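Long-range contacts in vacuolar protein sorting-associated protein 29 (Entamoeba histolytica, PDB 5XCJ), which probably takes part in retromer-mediated protein transport and binds metal ions in a calcineurin-like metallophosphoesterase fold: residues F80-M85 against I110-H115; H117-K122 against E164-D169. The protein carries 1 engineered substitution. All coordinates share one frame; numbering follows the deposited sequence.

Contact 1: residues F80-M85 against I110-H115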
ATOM      1  N   PHE A  80       9.150   5.761 -13.158  1.00 18.41           N
ATOM      2  CA  PHE A  80       7.911   5.009 -13.020  1.00 15.87           C
ATOM      3  C   PHE A  80       6.653   5.843 -12.794  1.00 14.88           C
ATOM      4  O   PHE A  80       6.623   6.704 -11.931  1.00 15.57           O
ATOM      5  CB  PHE A  80       8.029   4.040 -11.843  1.00 14.16           C
ATOM      6  CG  PHE A  80       9.067   2.969 -12.024  1.00 14.39           C
ATOM      7  CD1 PHE A  80       8.751   1.787 -12.654  1.00 11.11           C
ATOM      8  CD2 PHE A  80      10.347   3.138 -11.531  1.00 17.49           C
ATOM      9  CE1 PHE A  80       9.697   0.797 -12.811  1.00 13.64           C
ATOM     10  CE2 PHE A  80      11.297   2.153 -11.686  1.00 16.08           C
ATOM     11  CZ  PHE A  80      10.973   0.979 -12.325  1.00 14.47           C
ATOM     12  N   LYS A  81       5.611   5.559 -13.568  1.00 13.64           N
ATOM     13  CA  LYS A  81       4.330   6.220 -13.384  1.00 15.17           C
ATOM     14  C   LYS A  81       3.609   5.258 -12.449  1.00 14.18           C
ATOM     15  O   LYS A  81       3.490   4.076 -12.752  1.00 13.16           O
ATOM     16  CB  LYS A  81       3.572   6.358 -14.700  1.00 17.36           C
ATOM     17  CG  LYS A  81       3.894   7.613 -15.487  1.00 20.69           C
ATOM     18  CD  LYS A  81       3.112   7.670 -16.787  1.00 20.99           C
ATOM     19  CE  LYS A  81       1.622   7.786 -16.528  1.00 18.41           C
ATOM     20  NZ  LYS A  81       0.876   8.197 -17.742  1.00 21.22           N
ATOM     21  N   ILE A  82       3.152   5.759 -11.311  1.00 14.21           N
ATOM     22  CA  ILE A  82       2.506   4.916 -10.317  1.00 12.07           C
ATOM     23  C   ILE A  82       1.009   5.158 -10.202  1.00 13.16           C
ATOM     24  O   ILE A  82       0.558   6.287 -10.051  1.00 16.04           O
ATOM     25  CB  ILE A  82       3.161   5.101  -8.929  1.00 12.39           C
ATOM     26  CG1 ILE A  82       4.639   4.707  -8.978  1.00 14.86           C
ATOM     27  CG2 ILE A  82       2.429   4.295  -7.870  1.00 12.79           C
ATOM     28  CD1 ILE A  82       5.398   5.006  -7.704  1.00 14.85           C
ATOM     29  N   GLY A  83       0.255   4.069 -10.250  1.00 11.87           N
ATOM     30  CA  GLY A  83      -1.189   4.115 -10.144  1.00 10.63           C
ATOM     31  C   GLY A  83      -1.595   3.610  -8.779  1.00 10.11           C
ATOM     32  O   GLY A  83      -1.097   2.597  -8.302  1.00 10.87           O
ATOM     33  N   LEU A  84      -2.479   4.346  -8.126  1.00 10.95           N
ATOM     34  CA  LEU A  84      -2.928   3.970  -6.797  1.00 10.28           C
ATOM     35  C   LEU A  84      -4.441   3.984  -6.623  1.00  9.16           C
ATOM     36  O   LEU A  84      -5.095   4.947  -6.996  1.00 11.86           O
ATOM     37  CB  LEU A  84      -2.280   4.907  -5.777  1.00 11.61           C
ATOM     38  CG  LEU A  84      -2.732   4.846  -4.319  1.00  9.28           C
ATOM     39  CD1 LEU A  84      -2.077   3.665  -3.627  1.00  8.97           C
ATOM     40  CD2 LEU A  84      -2.397   6.143  -3.604  1.00  9.44           C
ATOM     41  N   MET A  85      -4.969   2.894  -6.092  1.00  8.48           N
ATOM     42  CA  MET A  85      -6.385   2.777  -5.772  1.00  9.36           C
ATOM     43  C   MET A  85      -6.577   1.704  -4.696  1.00  9.75           C
ATOM     44  O   MET A  85      -5.730   0.833  -4.530  1.00 10.62           O
ATOM     45  CB  MET A  85      -7.237   2.558  -7.023  1.00 13.15           C
ATOM     46  CG  MET A  85      -7.556   1.119  -7.366  1.00 12.02           C
ATOM     47  SD  MET A  85      -8.774   1.067  -8.692  1.00 21.12           S
ATOM     48  CE  MET A  85      -9.756   2.505  -8.315  1.00 13.88           C
ATOM     49  N   ILE A 110       3.523   1.074 -12.622  1.00 12.28           N
ATOM     50  CA  ILE A 110       3.256   0.413 -11.360  1.00 11.30           C
ATOM     51  C   ILE A 110       1.825   0.640 -10.876  1.00  9.27           C
ATOM     52  O   ILE A 110       1.341   1.762 -10.869  1.00  9.40           O
ATOM     53  CB  ILE A 110       4.216   0.915 -10.262  1.00 11.46           C
ATOM     54  CG1 ILE A 110       5.675   0.681 -10.656  1.00 10.60           C
ATOM     55  CG2 ILE A 110       3.915   0.248  -8.932  1.00 12.83           C
ATOM     56  CD1 ILE A 110       6.666   1.167  -9.622  1.00  8.93           C
ATOM     57  N   LEU A 111       1.152  -0.434 -10.486  1.00 11.21           N
ATOM     58  CA  LEU A 111      -0.199  -0.315  -9.956  1.00  9.25           C
ATOM     59  C   LEU A 111      -0.232  -0.799  -8.513  1.00  6.86           C
ATOM     60  O   LEU A 111       0.074  -1.949  -8.223  1.00  9.20           O
ATOM     61  CB  LEU A 111      -1.205  -1.100 -10.801  1.00  9.36           C
ATOM     62  CG  LEU A 111      -2.658  -0.988 -10.338  1.00 10.52           C
ATOM     63  CD1 LEU A 111      -3.173   0.422 -10.536  1.00  9.41           C
ATOM     64  CD2 LEU A 111      -3.546  -1.993 -11.056  1.00 12.28           C
ATOM     65  N   ILE A 112      -0.632   0.089  -7.615  1.00  7.83           N
ATOM     66  CA  ILE A 112      -0.714  -0.227  -6.204  1.00  8.92           C
ATOM     67  C   ILE A 112      -2.174  -0.312  -5.787  1.00  8.98           C
ATOM     68  O   ILE A 112      -2.950   0.602  -6.029  1.00  8.12           O
ATOM     69  CB  ILE A 112      -0.002   0.828  -5.340  1.00  8.43           C
ATOM     70  CG1 ILE A 112       1.465   0.964  -5.761  1.00  9.04           C
ATOM     71  CG2 ILE A 112      -0.118   0.481  -3.871  1.00  6.89           C
ATOM     72  CD1 ILE A 112       2.261   1.948  -4.939  1.00  9.52           C
ATOM     73  N   THR A 113      -2.527  -1.438  -5.178  1.00  8.60           N
ATOM     74  CA  THR A 113      -3.877  -1.706  -4.697  1.00  7.68           C
ATOM     75  C   THR A 113      -3.846  -2.446  -3.354  1.00  8.44           C
ATOM     76  O   THR A 113      -2.851  -3.058  -3.005  1.00 10.44           O
ATOM     77  CB  THR A 113      -4.696  -2.538  -5.710  1.00  9.03           C
ATOM     78  OG1 THR A 113      -4.019  -3.768  -5.994  1.00  9.09           O
ATOM     79  CG2 THR A 113      -4.906  -1.768  -6.997  1.00 10.16           C
ATOM     80  N   GLY A 114      -4.938  -2.367  -2.608  1.00  9.24           N
ATOM     81  CA  GLY A 114      -5.040  -3.046  -1.334  1.00  8.25           C
ATOM     82  C   GLY A 114      -6.197  -4.017  -1.398  1.00  9.15           C
ATOM     83  O   GLY A 114      -6.181  -4.915  -2.242  1.00 11.06           O
ATOM     84  N   HIS A 115      -7.136  -3.873  -0.468  1.00 10.10           N
ATOM     85  CA  HIS A 115      -8.361  -4.675  -0.402  1.00 10.61           C
ATOM     86  C   HIS A 115      -8.238  -6.127   0.066  1.00 11.37           C
ATOM     87  O   HIS A 115      -8.984  -6.572   0.923  1.00 12.99           O
ATOM     88  CB  HIS A 115      -9.124  -4.610  -1.723  1.00 13.53           C
ATOM     89  CG  HIS A 115     -10.469  -5.260  -1.667  1.00 14.25           C
ATOM     90  ND1 HIS A 115     -11.593  -4.603  -1.221  1.00 13.94           N
ATOM     91  CD2 HIS A 115     -10.867  -6.513  -1.984  1.00 11.54           C
ATOM     92  CE1 HIS A 115     -12.628  -5.422  -1.271  1.00 12.77           C
ATOM     93  NE2 HIS A 115     -12.215  -6.584  -1.735  1.00 13.26           N
TER
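Ile82 and Ile110 form a bridged pair on neighbouring parallel strands, their side chains running alongside each other in the same direction, with Ile82 CG1 4.0 Å from Ile110 CB. Ile82 CG2, anti to the backbone N, runs forward to Ile112 CD1 at 3.8 Å, while CG1 stays with Ile110. Ile110 in turn sends its CG1 branch back beside its own N (chi1 -58°), which brings CD1 to 3.7 Å from Phe80 CD1, oblique to the ring. Two bridges further along, Leu84 slants across Ile112 and lays CD1 3.7 Å from Ile112 CG2. These four aliphatic side chains share one face of the sheet. Leu111 lies on the other, where it meets helix 96-106, and its CD1 comes back to 3.7 Å from Gly83 O.

Four backbone hydrogen bonds set this register: Ile110 N to Lys81 O, Gly83 N to Ile110 O, Ile112 N to Gly83 O and Met85 N to Ile112 O, with N-H...O angles of 164° or more. Past them, Thr113 CA approaches Met85 O at 3.1 Å in a CA-H...O contact. The 20° between strand directions and the intervening helix identify a parallel beta-alpha-beta unit. Its straight amide bonds satisfy buried polar atoms within an apolar layer, consistent with a well-ordered approach to the loop carrying His115, a zinc-binding residue, although no metal is bound here.

Contact 2: residues H117-K122 against E164-D169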
ATOM      1  N   HIS A 117      -5.950  -7.620   1.756  1.00 12.13           N
ATOM      2  CA  HIS A 117      -5.339  -7.757   3.081  1.00 11.39           C
ATOM      3  C   HIS A 117      -4.188  -8.768   3.088  1.00 12.25           C
ATOM      4  O   HIS A 117      -3.850  -9.341   4.117  1.00 14.77           O
ATOM      5  CB  HIS A 117      -6.368  -8.056   4.172  1.00 11.15           C
ATOM      6  CG  HIS A 117      -7.215  -6.874   4.532  1.00 10.46           C
ATOM      7  ND1 HIS A 117      -7.715  -6.671   5.797  1.00 10.81           N
ATOM      8  CD2 HIS A 117      -7.653  -5.833   3.785  1.00 10.99           C
ATOM      9  CE1 HIS A 117      -8.424  -5.557   5.814  1.00 10.70           C
ATOM     10  NE2 HIS A 117      -8.403  -5.029   4.605  1.00  9.42           N
ATOM     11  N   LYS A 118      -3.595  -8.977   1.920  1.00 10.70           N
ATOM     12  CA  LYS A 118      -2.461  -9.870   1.784  1.00 11.40           C
ATOM     13  C   LYS A 118      -1.388  -9.157   0.977  1.00 12.34           C
ATOM     14  O   LYS A 118      -1.614  -8.762  -0.160  1.00 10.49           O
ATOM     15  CB  LYS A 118      -2.841 -11.182   1.108  1.00 13.95           C
ATOM     16  CG  LYS A 118      -1.748 -12.230   1.188  1.00 16.22           C
ATOM     17  CD  LYS A 118      -0.960 -12.091   2.482  1.00 18.57           C
ATOM     18  CE  LYS A 118      -0.577 -13.442   3.062  1.00 19.34           C
ATOM     19  NZ  LYS A 118      -0.984 -13.576   4.485  1.00 17.66           N
ATOM     20  N   LEU A 119      -0.223  -8.973   1.581  1.00 10.72           N
ATOM     21  CA  LEU A 119       0.859  -8.297   0.900  1.00 10.37           C
ATOM     22  C   LEU A 119       1.349  -9.164  -0.245  1.00 11.14           C
ATOM     23  O   LEU A 119       1.526 -10.361  -0.087  1.00 11.81           O
ATOM     24  CB  LEU A 119       2.009  -8.021   1.867  1.00 12.48           C
ATOM     25  CG  LEU A 119       3.269  -7.385   1.292  1.00  9.22           C
ATOM     26  CD1 LEU A 119       3.982  -6.574   2.356  1.00  7.82           C
ATOM     27  CD2 LEU A 119       4.198  -8.433   0.710  1.00 12.72           C
ATOM     28  N   GLU A 120       1.514  -8.562  -1.413  1.00  9.88           N
ATOM     29  CA  GLU A 120       2.022  -9.300  -2.559  1.00 10.71           C
ATOM     30  C   GLU A 120       2.809  -8.417  -3.514  1.00 12.33           C
ATOM     31  O   GLU A 120       2.438  -7.277  -3.767  1.00  9.98           O
ATOM     32  CB  GLU A 120       0.869  -9.975  -3.309  1.00 14.19           C
ATOM     33  CG  GLU A 120       1.305 -10.931  -4.403  1.00 17.30           C
ATOM     34  CD  GLU A 120       0.136 -11.516  -5.168  1.00 21.51           C
ATOM     35  OE1 GLU A 120      -0.320 -12.622  -4.818  1.00 20.86           O
ATOM     36  OE2 GLU A 120      -0.334 -10.856  -6.113  1.00 26.97           O
ATOM     37  N   THR A 121       3.896  -8.964  -4.045  1.00 12.57           N
ATOM     38  CA  THR A 121       4.693  -8.274  -5.039  1.00 11.41           C
ATOM     39  C   THR A 121       4.694  -9.165  -6.276  1.00 10.69           C
ATOM     40  O   THR A 121       5.109 -10.306  -6.208  1.00 10.30           O
ATOM     41  CB  THR A 121       6.138  -8.062  -4.575  1.00 10.13           C
ATOM     42  OG1 THR A 121       6.163  -7.120  -3.503  1.00 12.08           O
ATOM     43  CG2 THR A 121       6.976  -7.546  -5.722  1.00 13.05           C
ATOM     44  N   LYS A 122       4.181  -8.657  -7.389  1.00 11.58           N
ATOM     45  CA  LYS A 122       4.151  -9.441  -8.614  1.00 12.40           C
ATOM     46  C   LYS A 122       4.506  -8.642  -9.861  1.00 14.15           C
ATOM     47  O   LYS A 122       4.094  -7.503 -10.016  1.00 14.46           O
ATOM     48  CB  LYS A 122       2.782 -10.096  -8.783  1.00 13.65           C
ATOM     49  CG  LYS A 122       2.834 -11.521  -9.294  1.00 15.70           C
ATOM     50  CD  LYS A 122       1.455 -12.157  -9.354  1.00 19.66           C
ATOM     51  CE  LYS A 122       0.481 -11.315 -10.154  1.00 19.85           C
ATOM     52  NZ  LYS A 122      -0.926 -11.736  -9.937  1.00 21.02           N
ATOM     53  N   GLU A 164       9.543  -5.831   1.577  1.00  9.44           N
ATOM     54  CA  GLU A 164       8.288  -6.323   2.130  1.00  8.98           C
ATOM     55  C   GLU A 164       8.382  -6.577   3.632  1.00  9.91           C
ATOM     56  O   GLU A 164       9.042  -7.515   4.059  1.00  8.56           O
ATOM     57  CB  GLU A 164       7.869  -7.623   1.442  1.00  9.61           C
ATOM     58  CG  GLU A 164       7.939  -7.629  -0.073  1.00  8.50           C
ATOM     59  CD  GLU A 164       7.545  -8.981  -0.648  1.00 11.88           C
ATOM     60  OE1 GLU A 164       7.453  -9.944   0.126  1.00 12.29           O
ATOM     61  OE2 GLU A 164       7.326  -9.076  -1.867  1.00 13.43           O
ATOM     62  N   TYR A 165       7.711  -5.751   4.427  1.00  8.88           N
ATOM     63  CA  TYR A 165       7.734  -5.917   5.875  1.00  9.87           C
ATOM     64  C   TYR A 165       6.451  -6.551   6.392  1.00 12.15           C
ATOM     65  O   TYR A 165       5.363  -6.102   6.058  1.00 12.58           O
ATOM     66  CB  TYR A 165       7.954  -4.575   6.588  1.00  9.56           C
ATOM     67  CG  TYR A 165       9.340  -4.002   6.418  1.00  9.59           C
ATOM     68  CD1 TYR A 165      10.370  -4.344   7.280  1.00 11.24           C
ATOM     69  CD2 TYR A 165       9.624  -3.129   5.383  1.00 10.07           C
ATOM     70  CE1 TYR A 165      11.639  -3.828   7.119  1.00 12.52           C
ATOM     71  CE2 TYR A 165      10.884  -2.605   5.215  1.00  9.54           C
ATOM     72  CZ  TYR A 165      11.892  -2.962   6.082  1.00 11.17           C
ATOM     73  OH  TYR A 165      13.149  -2.441   5.913  1.00 13.42           O
ATOM     74  N   THR A 166       6.597  -7.607   7.184  1.00 10.61           N
ATOM     75  CA  THR A 166       5.466  -8.296   7.786  1.00 11.27           C
ATOM     76  C   THR A 166       5.747  -8.621   9.251  1.00 10.61           C
ATOM     77  O   THR A 166       6.891  -8.800   9.643  1.00 10.96           O
ATOM     78  CB  THR A 166       5.111  -9.593   7.043  1.00 10.66           C
ATOM     79  OG1 THR A 166       6.226 -10.488   7.056  1.00 10.25           O
ATOM     80  CG2 THR A 166       4.713  -9.294   5.609  1.00  9.99           C
ATOM     81  N   LEU A 167       4.696  -8.680  10.057  1.00 10.49           N
ATOM     82  CA  LEU A 167       4.849  -9.029  11.458  1.00 10.78           C
ATOM     83  C   LEU A 167       4.243 -10.410  11.631  1.00 11.40           C
ATOM     84  O   LEU A 167       3.031 -10.570  11.605  1.00 10.56           O
ATOM     85  CB  LEU A 167       4.119  -8.015  12.336  1.00 11.40           C
ATOM     86  CG  LEU A 167       4.087  -8.223  13.849  1.00 13.28           C
ATOM     87  CD1 LEU A 167       5.488  -8.169  14.441  1.00 14.44           C
ATOM     88  CD2 LEU A 167       3.177  -7.217  14.516  1.00 11.51           C
ATOM     89  N   VAL A 168       5.097 -11.416  11.773  1.00 13.56           N
ATOM     90  CA  VAL A 168       4.634 -12.782  11.931  1.00 14.01           C
ATOM     91  C   VAL A 168       5.092 -13.407  13.240  1.00 16.91           C
ATOM     92  O   VAL A 168       6.271 -13.393  13.564  1.00 17.00           O
ATOM     93  CB  VAL A 168       5.117 -13.678  10.785  1.00 17.26           C
ATOM     94  CG1 VAL A 168       4.575 -15.087  10.960  1.00 23.08           C
ATOM     95  CG2 VAL A 168       4.720 -13.087   9.446  1.00 14.12           C
ATOM     96  N   ASP A 169       4.123 -13.902  14.000  1.00 15.16           N
ATOM     97  CA  ASP A 169       4.364 -14.572  15.272  1.00 19.32           C
ATOM     98  C   ASP A 169       5.124 -13.702  16.260  1.00 18.36           C
ATOM     99  O   ASP A 169       5.938 -14.197  17.014  1.00 24.19           O
ATOM    100  CB  ASP A 169       5.103 -15.893  15.048  1.00 21.96           C
ATOM    101  CG  ASP A 169       4.315 -16.857  14.183  1.00 26.92           C
ATOM    102  OD1 ASP A 169       3.087 -16.684  14.081  1.00 27.36           O
ATOM    103  OD2 ASP A 169       4.921 -17.781  13.608  1.00 25.22           O
TER
HETATM  104  O   HOH W   1       5.426 -10.552  -2.309  1.00 15.11           O
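Glu164 reaches across from strand 159-168 to Leu119 and Thr121, and its side chain can be followed outward atom by atom. CB starts against the leucine, 3.8 Å from Leu119 CD2 and slightly farther from CD1. The first torsion (chi1 -47°) sets CG beside the backbone N, and from there the chain runs extended. At CG the surroundings become mixed: Leu119 CD2 and Thr121 OG1 both stand 3.9 Å from this atom. CD lies between the same two residues, and the carboxylate then divides them. OE1 stays on the leucine side, 3.6 Å from Leu119 CD2, whereas OE2 turns to the threonine.

Thr121 OG1 donates a hydrogen bond to Glu164 OE2 at 2.8 Å, meeting it on the anti side and 27° out of the carboxylate plane. Thr121 CB also lies close to this oxygen, so the acid sits near the base of the side chain as well as its hydroxyl. A water bonded to Thr121 N at 2.8 Å also sits beside OE2, but at a separation too short to be trusted in detail; the bridge from amide to carboxylate is therefore best read as approximate.

Leu119 spreads its other methyl along strand 159-168, with CD1 4.0 Å from Tyr165 O and 4.3 Å from Thr166 CG2. Beyond the pair, Thr121 touches Met151 and Phe179, and Leu119 touches Ser149, all on strands of the sheet that holds Glu164. The nearest CA atoms, those of Leu119 and Glu164, are 7.8 Å apart, so side chains span the gap. Such an approach between an edge strand of one mixed sheet and a strand of another belongs to the paired sheets of the alpha-beta-beta-alpha sandwich in the calcineurin-like metallophosphoesterase fold.

In the fold
Contact 1 is a core contact within one sheet and contact 2 a surface contact between two. Strands 80-85 and 110-112 lie in the five-stranded sheet whose edge strand, 120-124, supplies one side of contact 2; strand 159-168 of the six-stranded sheet supplies the other. The segments adjoin in sequence, 110-115 leading into 117-122, although the contact centres are about 16 Å apart. Their chemistry follows place: backbone bonding and aliphatic packing in the interior, and a carboxylate with a hydroxyl, a water and one leucine at the surface. Zinc-binding His115 and His117 occupy the connecting region, outside the touching residues of either contact.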